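Putative cell adhesion protein (Bacteroides eggerthii, PDB 4GPV) is probably a FimA-like fimbrial subunit that builds a pilus and may serve cell adhesion. Local coordinates at residues Q16-I21 with T75-T80; V88-G93 with L131-E136; A183-A188 with T261-K266. All coordinates share one frame; numbering follows the deposited sequence.

Interaction 1: Q16-I21 with T75-T80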
loop_
_atom_site.group_PDB
_atom_site.type_symbol
_atom_site.label_atom_id
_atom_site.label_comp_id
_atom_site.label_asym_id
_atom_site.label_seq_id
_atom_site.Cartn_x
_atom_site.Cartn_y
_atom_site.Cartn_z
ATOM N N GLN A 16 10.670 -8.149 -37.822
ATOM C CA GLN A 16 10.956 -6.974 -37.001
ATOM C C GLN A 16 9.742 -6.057 -36.954
ATOM O O GLN A 16 9.126 -5.783 -37.994
ATOM C CB GLN A 16 12.168 -6.187 -37.523
ATOM C CG GLN A 16 12.581 -5.101 -36.506
ATOM C CD GLN A 16 13.761 -4.291 -36.954
ATOM O OE1 GLN A 16 14.101 -4.228 -38.138
ATOM N NE2 GLN A 16 14.402 -3.636 -36.017
ATOM N N ALA A 17 9.413 -5.598 -35.768
ATOM C CA ALA A 17 8.289 -4.716 -35.575
ATOM C C ALA A 17 8.718 -3.450 -34.879
ATOM O O ALA A 17 9.804 -3.385 -34.289
ATOM C CB ALA A 17 7.229 -5.426 -34.747
ATOM N N VAL A 18 7.858 -2.447 -34.955
ATOM C CA VAL A 18 7.985 -1.193 -34.229
ATOM C C VAL A 18 6.759 -1.110 -33.348
ATOM O O VAL A 18 5.636 -1.201 -33.850
ATOM C CB VAL A 18 8.154 0.063 -35.116
ATOM C CG1 VAL A 18 8.330 1.306 -34.247
ATOM C CG2 VAL A 18 9.329 -0.104 -36.079
ATOM N N LEU A 19 6.974 -1.004 -32.043
ATOM C CA LEU A 19 5.908 -0.903 -31.050
ATOM C C LEU A 19 6.019 0.434 -30.357
ATOM O O LEU A 19 7.107 0.799 -29.896
ATOM C CB LEU A 19 6.030 -2.039 -30.023
ATOM C CG LEU A 19 5.543 -3.426 -30.419
ATOM C CD1 LEU A 19 6.689 -4.302 -30.840
ATOM C CD2 LEU A 19 4.852 -4.095 -29.222
ATOM N N THR A 20 4.909 1.182 -30.317
ATOM C CA THR A 20 4.848 2.477 -29.635
ATOM C C THR A 20 4.021 2.236 -28.386
ATOM O O THR A 20 2.870 1.805 -28.496
ATOM C CB THR A 20 4.277 3.565 -30.564
ATOM O OG1 THR A 20 5.089 3.649 -31.735
ATOM C CG2 THR A 20 4.220 4.933 -29.887
ATOM N N ILE A 21 4.633 2.444 -27.211
ATOM C CA ILE A 21 3.970 2.214 -25.934
ATOM C C ILE A 21 3.630 3.559 -25.351
ATOM O O ILE A 21 4.486 4.448 -25.319
ATOM C CB ILE A 21 4.819 1.354 -24.948
ATOM C CG1 ILE A 21 5.498 0.124 -25.624
ATOM C CG2 ILE A 21 4.008 0.971 -23.662
ATOM C CD1 ILE A 21 4.586 -1.101 -26.024
ATOM N N THR A 75 9.442 3.888 -27.810
ATOM C CA THR A 75 9.466 3.316 -29.152
ATOM C C THR A 75 10.394 2.101 -29.064
ATOM O O THR A 75 11.596 2.252 -28.820
ATOM C CB THR A 75 9.885 4.365 -30.200
ATOM O OG1 THR A 75 8.991 5.471 -30.123
ATOM C CG2 THR A 75 9.875 3.814 -31.626
ATOM N N ILE A 76 9.826 0.897 -29.211
ATOM C CA ILE A 76 10.605 -0.327 -29.095
ATOM C C ILE A 76 10.790 -0.917 -30.492
ATOM O O ILE A 76 9.798 -1.169 -31.183
ATOM C CB ILE A 76 9.945 -1.323 -28.104
ATOM C CG1 ILE A 76 9.885 -0.727 -26.663
ATOM C CG2 ILE A 76 10.691 -2.666 -28.113
ATOM C CD1 ILE A 76 8.951 -1.437 -25.691
ATOM N N THR A 77 12.053 -1.146 -30.907
ATOM C CA THR A 77 12.297 -1.693 -32.250
ATOM C C THR A 77 13.028 -3.047 -32.212
ATOM O O THR A 77 13.344 -3.602 -33.260
ATOM C CB THR A 77 13.119 -0.701 -33.093
ATOM O OG1 THR A 77 14.418 -0.583 -32.507
ATOM C CG2 THR A 77 12.453 0.664 -33.211
ATOM N N THR A 78 13.289 -3.570 -31.015
ATOM C CA THR A 78 14.025 -4.828 -30.863
ATOM C C THR A 78 13.122 -6.061 -30.858
ATOM O O THR A 78 13.629 -7.184 -30.833
ATOM C CB THR A 78 14.838 -4.778 -29.569
ATOM O OG1 THR A 78 13.974 -4.346 -28.519
ATOM C CG2 THR A 78 16.043 -3.850 -29.689
ATOM N N GLY A 79 11.812 -5.838 -30.854
ATOM C CA GLY A 79 10.804 -6.892 -30.845
ATOM C C GLY A 79 10.301 -7.299 -32.211
ATOM O O GLY A 79 10.799 -6.845 -33.245
ATOM N N THR A 80 9.305 -8.186 -32.222
ATOM C CA THR A 80 8.824 -8.732 -33.487
ATOM C C THR A 80 7.300 -8.714 -33.556
ATOM O O THR A 80 6.628 -8.386 -32.564
ATOM C CB THR A 80 9.339 -10.186 -33.694
ATOM O OG1 THR A 80 8.521 -11.086 -32.951
ATOM C CG2 THR A 80 10.838 -10.389 -33.354
HETATM O O HOH W 1 6.811 5.627 -32.032
#
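Four hydrogen bonds join 16-21 to 75-80, three of them between backbones. Leu-19 and Ile-76 form an antiparallel hydrogen-bonded pair. Leu-19 N gives to Ile-76 O at 3.0 Å, and Ile-76 N returns to Leu-19 O at 2.8 Å. Further along, Ala-17 N reaches Gly-79 O at 3.1 Å. The fourth bond is made by a side chain. Gln-16 NE2 donates to Thr-77 O at 3.0 Å, almost straight at 171°, and the oxygen lies in the plane of the amide. The chain of Gln-16 is extended, with CG anti to the backbone N (chi1 -171°), which carries the amide out to Thr-77.

The pairing joins strand 18-24 to the short strand 73-76 at the edge of a mixed sheet. The register shifts by one between Leu-19 and Gln-16: these are separate pairings with a loop between them, and Gln-16 is bridged singly to Thr-80. There Ala-17 CB rests against the backbone of Thr-80, 3.5 Å from Thr-80 C.

Apolar side-chain contacts are few. The side chains of Ile-21 and Ile-76 cross at a slant, with Ile-21 CG1 3.8 Å from Ile-76 CD1. Leu-54 of strand 50-56 touches both Leu-19 and Ile-76. Val-18 CG1 meets Thr-75 CG2 at 3.9 Å.

One water bridges the non-hydrogen-bonded pair Thr-20 and Thr-75, touching OG1 of each.

Interaction 2: V88-G93 with L131-E136; sequences VVANTG and LWMSGE
An antiparallel ladder pairs the end of strand 83-90 with the start of strand 133-138, and a loop residue on each side extends it. Val-88 and Gly-135 form a hydrogen-bonded pair, with Val-88 N to Gly-135 O at 2.8 Å. Ala-90 N gives to Met-133 O, also at 2.8 Å. The return bond, Met-133 N to Ala-90 O, is weak at 3.3 Å. Val-89 and Ser-134 sit between as a non-hydrogen-bonded pair.

At Asn-91 the backbone takes a positive phi (70°) and the strand ends. Its side-chain amide takes over. Asn-91 ND2 gives to Leu-131 O at 2.9 Å, from above that carbonyl plane. The same nitrogen also bonds to Val-46 O, and Asn-91 OD1 accepts from Asn-48 N, so the amide is gripped at both ends and its rotation is fixed. The selenomethionine methyl, Met-133 CE, lies 3.5 Å from Asn-91 ND2.

Segment 88-93 meets the Trp-132 indole in two ways. Thr-92 CG2, anti to its own carbonyl carbon (OG1 at chi1 66°), sits over the five-membered ring in a CH-pi contact, 3.6 Å from its centroid. Asn-91 O lies at the ring edge, 3.2 Å from Trp-132 CD1. The Phe-194 ring also meets the indole. An alanine in place of Trp-132 would probably leave the Thr-92 methyl without its aromatic partner and open a gap beside Phe-194.

Strand 50-56 lies along the far edge of 83-90, and strand 146-169 along the far edge of 133-138. Val-88 touches Val-52 of the first and Val-151 of the second, while Met-133 packs on Phe-155.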
loop_
_atom_site.group_PDB
_atom_site.type_symbol
_atom_site.label_atom_id
_atom_site.label_comp_id
_atom_site.label_asym_id
_atom_site.label_seq_id
_atom_site.Cartn_x
_atom_site.Cartn_y
_atom_site.Cartn_z
ATOM N N VAL A 88 3.856 -3.584 -18.054
ATOM C CA VAL A 88 4.651 -2.407 -17.650
ATOM C C VAL A 88 4.695 -2.349 -16.124
ATOM O O VAL A 88 3.656 -2.472 -15.467
ATOM C CB VAL A 88 4.099 -1.069 -18.243
ATOM C CG1 VAL A 88 4.893 0.139 -17.739
ATOM C CG2 VAL A 88 4.097 -1.092 -19.776
ATOM N N VAL A 89 5.880 -2.132 -15.578
ATOM C CA VAL A 89 6.067 -1.919 -14.151
ATOM C C VAL A 89 6.806 -0.602 -14.021
ATOM O O VAL A 89 7.858 -0.451 -14.625
ATOM C CB VAL A 89 6.800 -3.080 -13.417
ATOM C CG1 VAL A 89 6.977 -2.746 -11.935
ATOM C CG2 VAL A 89 6.051 -4.409 -13.565
ATOM N N ALA A 90 6.272 0.335 -13.241
ATOM C CA ALA A 90 6.946 1.625 -13.047
ATOM C C ALA A 90 7.529 1.725 -11.649
ATOM O O ALA A 90 6.961 1.184 -10.684
ATOM C CB ALA A 90 5.941 2.764 -13.241
ATOM N N ASN A 91 8.635 2.457 -11.539
ATOM C CA ASN A 91 9.261 2.920 -10.306
ATOM C C ASN A 91 9.902 1.835 -9.465
ATOM O O ASN A 91 10.073 2.026 -8.267
ATOM C CB ASN A 91 8.247 3.757 -9.493
ATOM C CG ASN A 91 7.879 5.042 -10.187
ATOM O OD1 ASN A 91 8.649 5.575 -10.994
ATOM N ND2 ASN A 91 6.732 5.624 -9.842
ATOM N N THR A 92 10.413 0.771 -10.100
ATOM C CA THR A 92 11.178 -0.234 -9.347
ATOM C C THR A 92 12.697 -0.069 -9.628
ATOM O O THR A 92 13.496 -0.838 -9.106
ATOM C CB THR A 92 10.729 -1.662 -9.620
ATOM O OG1 THR A 92 11.005 -2.034 -10.992
ATOM C CG2 THR A 92 9.271 -1.934 -9.195
ATOM N N GLY A 93 13.058 0.898 -10.450
ATOM C CA GLY A 93 14.452 1.204 -10.785
ATOM C C GLY A 93 15.057 0.349 -11.876
ATOM O O GLY A 93 14.340 -0.323 -12.615
ATOM N N LEU A 131 6.063 5.609 -6.170
ATOM C CA LEU A 131 5.046 4.599 -5.910
ATOM C C LEU A 131 5.062 3.559 -7.036
ATOM O O LEU A 131 5.019 3.925 -8.204
ATOM C CB LEU A 131 3.632 5.240 -5.785
ATOM C CG LEU A 131 3.455 6.116 -4.553
ATOM C CD1 LEU A 131 2.193 6.958 -4.658
ATOM C CD2 LEU A 131 3.495 5.264 -3.271
ATOM N N TRP A 132 5.115 2.275 -6.684
ATOM C CA TRP A 132 5.102 1.231 -7.718
ATOM C C TRP A 132 3.756 1.231 -8.425
ATOM O O TRP A 132 2.728 1.368 -7.766
ATOM C CB TRP A 132 5.333 -0.157 -7.096
ATOM C CG TRP A 132 6.717 -0.393 -6.549
ATOM C CD1 TRP A 132 7.834 0.361 -6.763
ATOM C CD2 TRP A 132 7.133 -1.512 -5.744
ATOM N NE1 TRP A 132 8.904 -0.181 -6.094
ATOM C CE2 TRP A 132 8.511 -1.348 -5.482
ATOM C CE3 TRP A 132 6.466 -2.629 -5.209
ATOM C CZ2 TRP A 132 9.241 -2.252 -4.693
ATOM C CZ3 TRP A 132 7.185 -3.525 -4.402
ATOM C CH2 TRP A 132 8.558 -3.332 -4.159
HETATM N N MSE A 133 3.768 1.093 -9.754
HETATM C CA MSE A 133 2.575 1.012 -10.597
HETATM C C MSE A 133 2.771 -0.066 -11.619
HETATM O O MSE A 133 3.916 -0.368 -11.990
HETATM C CB MSE A 133 2.278 2.340 -11.309
HETATM C CG MSE A 133 1.939 3.482 -10.334
HETATM SE SE MSE A 133 1.756 5.160 -11.290
HETATM C CE MSE A 133 3.532 5.847 -11.145
ATOM N N SER A 134 1.685 -0.700 -12.026
ATOM C CA SER A 134 1.818 -1.739 -13.025
ATOM C C SER A 134 0.568 -1.791 -13.887
ATOM O O SER A 134 -0.498 -1.307 -13.508
ATOM C CB SER A 134 2.117 -3.091 -12.375
ATOM O OG SER A 134 0.955 -3.583 -11.715
ATOM N N GLY A 135 0.712 -2.361 -15.057
ATOM C CA GLY A 135 -0.399 -2.499 -15.990
ATOM C C GLY A 135 -0.033 -3.417 -17.119
ATOM O O GLY A 135 1.130 -3.791 -17.263
ATOM N N GLU A 136 -1.029 -3.798 -17.949
ATOM C CA GLU A 136 -0.725 -4.704 -19.058
ATOM C C GLU A 136 -1.707 -4.472 -20.184
ATOM O O GLU A 136 -2.821 -4.009 -19.939
ATOM C CB GLU A 136 -0.785 -6.189 -18.599
ATOM C CG GLU A 136 -2.180 -6.665 -18.209
ATOM C CD GLU A 136 -2.248 -7.974 -17.452
ATOM O OE1 GLU A 136 -1.966 -7.965 -16.234
ATOM O OE2 GLU A 136 -2.641 -8.995 -18.060
#

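Interaction 3: A183-A188 with T261-K266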
loop_
_atom_site.group_PDB
_atom_site.type_symbol
_atom_site.label_atom_id
_atom_site.label_comp_id
_atom_site.label_asym_id
_atom_site.label_seq_id
_atom_site.Cartn_x
_atom_site.Cartn_y
_atom_site.Cartn_z
ATOM N N ALA A 183 1.063 7.169 15.919
ATOM C CA ALA A 183 0.081 6.566 15.038
ATOM C C ALA A 183 0.829 5.393 14.415
ATOM O O ALA A 183 1.936 5.576 13.870
ATOM C CB ALA A 183 -0.398 7.559 13.969
ATOM N N VAL A 184 0.299 4.184 14.581
ATOM C CA VAL A 184 1.019 2.976 14.143
ATOM C C VAL A 184 0.182 2.117 13.189
ATOM O O VAL A 184 -1.033 2.117 13.268
ATOM C CB VAL A 184 1.504 2.120 15.363
ATOM C CG1 VAL A 184 2.505 2.875 16.251
ATOM C CG2 VAL A 184 0.325 1.580 16.190
ATOM N N LEU A 185 0.856 1.408 12.289
ATOM C CA LEU A 185 0.207 0.454 11.417
ATOM C C LEU A 185 0.696 -0.892 11.853
ATOM O O LEU A 185 1.898 -1.131 11.870
ATOM C CB LEU A 185 0.464 0.711 9.910
ATOM C CG LEU A 185 -0.488 -0.044 8.964
ATOM C CD1 LEU A 185 -1.969 0.457 9.124
ATOM C CD2 LEU A 185 -0.033 0.126 7.492
ATOM N N LEU A 186 -0.226 -1.779 12.186
ATOM C CA LEU A 186 0.138 -3.122 12.629
ATOM C C LEU A 186 -0.210 -4.097 11.545
ATOM O O LEU A 186 -1.302 -4.001 10.953
ATOM C CB LEU A 186 -0.574 -3.490 13.967
ATOM C CG LEU A 186 -0.573 -2.431 15.086
ATOM C CD1 LEU A 186 -1.338 -2.975 16.347
ATOM C CD2 LEU A 186 0.871 -2.006 15.448
ATOM N N PHE A 187 0.714 -5.044 11.248
ATOM C CA PHE A 187 0.459 -6.113 10.280
ATOM C C PHE A 187 0.141 -5.579 8.907
ATOM O O PHE A 187 -0.849 -5.958 8.289
ATOM C CB PHE A 187 -0.663 -7.072 10.757
ATOM C CG PHE A 187 -0.401 -7.507 12.175
ATOM C CD1 PHE A 187 0.757 -8.197 12.499
ATOM C CD2 PHE A 187 -1.255 -7.121 13.202
ATOM C CE1 PHE A 187 1.049 -8.519 13.825
ATOM C CE2 PHE A 187 -0.966 -7.438 14.523
ATOM C CZ PHE A 187 0.190 -8.134 14.830
ATOM N N ALA A 188 1.055 -4.751 8.397
ATOM C CA ALA A 188 1.045 -4.327 6.998
ATOM C C ALA A 188 1.461 -5.539 6.161
ATOM O O ALA A 188 2.475 -6.152 6.499
ATOM C CB ALA A 188 2.065 -3.208 6.807
ATOM N N THR A 261 -4.796 -6.184 8.893
ATOM C CA THR A 261 -4.045 -4.968 9.146
ATOM C C THR A 261 -4.838 -4.151 10.182
ATOM O O THR A 261 -6.080 -4.178 10.196
ATOM C CB THR A 261 -3.831 -4.215 7.822
ATOM O OG1 THR A 261 -2.993 -5.018 6.960
ATOM C CG2 THR A 261 -3.169 -2.847 8.014
ATOM N N ILE A 262 -4.121 -3.421 11.053
ATOM C CA ILE A 262 -4.746 -2.617 12.111
ATOM C C ILE A 262 -4.104 -1.234 12.120
ATOM O O ILE A 262 -2.876 -1.129 12.148
ATOM C CB ILE A 262 -4.595 -3.269 13.532
ATOM C CG1 ILE A 262 -5.028 -4.754 13.571
ATOM C CG2 ILE A 262 -5.271 -2.371 14.647
ATOM C CD1 ILE A 262 -4.642 -5.496 14.819
ATOM N N LEU A 263 -4.918 -0.188 12.113
ATOM C CA LEU A 263 -4.416 1.183 12.289
ATOM C C LEU A 263 -4.734 1.593 13.713
ATOM O O LEU A 263 -5.846 1.358 14.160
ATOM C CB LEU A 263 -5.048 2.174 11.282
ATOM C CG LEU A 263 -4.648 3.662 11.477
ATOM C CD1 LEU A 263 -3.172 3.905 11.128
ATOM C CD2 LEU A 263 -5.559 4.555 10.659
ATOM N N ALA A 264 -3.756 2.155 14.462
ATOM C CA ALA A 264 -4.066 2.562 15.820
ATOM C C ALA A 264 -3.298 3.791 16.260
ATOM O O ALA A 264 -2.220 4.103 15.734
ATOM C CB ALA A 264 -3.724 1.425 16.794
ATOM N N ILE A 265 -3.856 4.456 17.262
ATOM C CA ILE A 265 -3.131 5.428 18.055
ATOM C C ILE A 265 -2.579 4.617 19.214
ATOM O O ILE A 265 -3.362 3.961 19.893
ATOM C CB ILE A 265 -3.965 6.624 18.527
ATOM C CG1 ILE A 265 -4.510 7.423 17.335
ATOM C CG2 ILE A 265 -3.116 7.515 19.498
ATOM C CD1 ILE A 265 -5.679 8.328 17.707
ATOM N N LYS A 266 -1.252 4.625 19.425
ATOM C CA LYS A 266 -0.635 3.922 20.557
ATOM C C LYS A 266 -0.305 4.983 21.597
ATOM O O LYS A 266 0.301 6.000 21.253
ATOM C CB LYS A 266 0.626 3.158 20.093
ATOM C CG LYS A 266 1.274 2.365 21.222
ATOM C CD LYS A 266 2.408 3.126 21.880
ATOM C CE LYS A 266 2.672 2.596 23.270
ATOM N NZ LYS A 266 3.806 3.324 23.906
#
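A side-chain hydroxyl continues the pairing where the strand breaks: Thr-261 OG1 donates to Phe-187 O at 2.7 Å. Phe-187 has a positive phi (60°) and forms a G1 beta bulge with Ala-188, both residues facing Tyr-208. The bulge interrupts strand 176-193, which pairs antiparallel with strand 262-271 in a sheet of the FimA-like C-terminal domain, a family of the transthyretin clan. Thr-261 OG1 also bonds to Asn-254 ND2.

Before the bulge the ladder is regular. Leu-186 pairs with Ile-262, and Leu-186 N reaches Ile-262 O at 2.7 Å. Val-184 pairs with Ala-264, its N giving to Ala-264 O at 2.8 Å.

Side chains pack on both faces of the sheet. On the face of Leu-185 and Leu-263, Leu-185 CD1 lies 3.7 Å from Thr-261 CG2 and 4.1 Å from Leu-263 CB. Leu-185 CG stands anti to the backbone N (chi1 -165°), which swings CD1 toward the partner strand. Ile-160 of strand 146-169 covers both leucines. On the other face, Val-184 CG2 leans on Ala-264 CB. Lys-266 forms a salt bridge with Asp-181. Beside the bulge, Ile-262 CD1 meets the edge of the Phe-187 ring, 4.1 Å from CD2.

The three contacts follow one another along the chain without nesting or crossing. From the N terminus, interaction 1 comes first and closes a loop of 53 residues between 16-21 and 75-80. Strand 73-76 is followed directly by strand 83-90, where interaction 2 opens, closing 37 residues that include helix 106-111. Both belong to the same mixed sheet, with centres about 20 Å apart. Interaction 3 closes 72 residues and lies in a second sheet, on the opposite side of the chain's centre from the other two. Its centre is about 26 Å from that of interaction 2 and about 46 Å from that of interaction 1. Strand 146-169 pairs beside strands 18-24 and 133-138, and its side chains pack on the sheet of interaction 3.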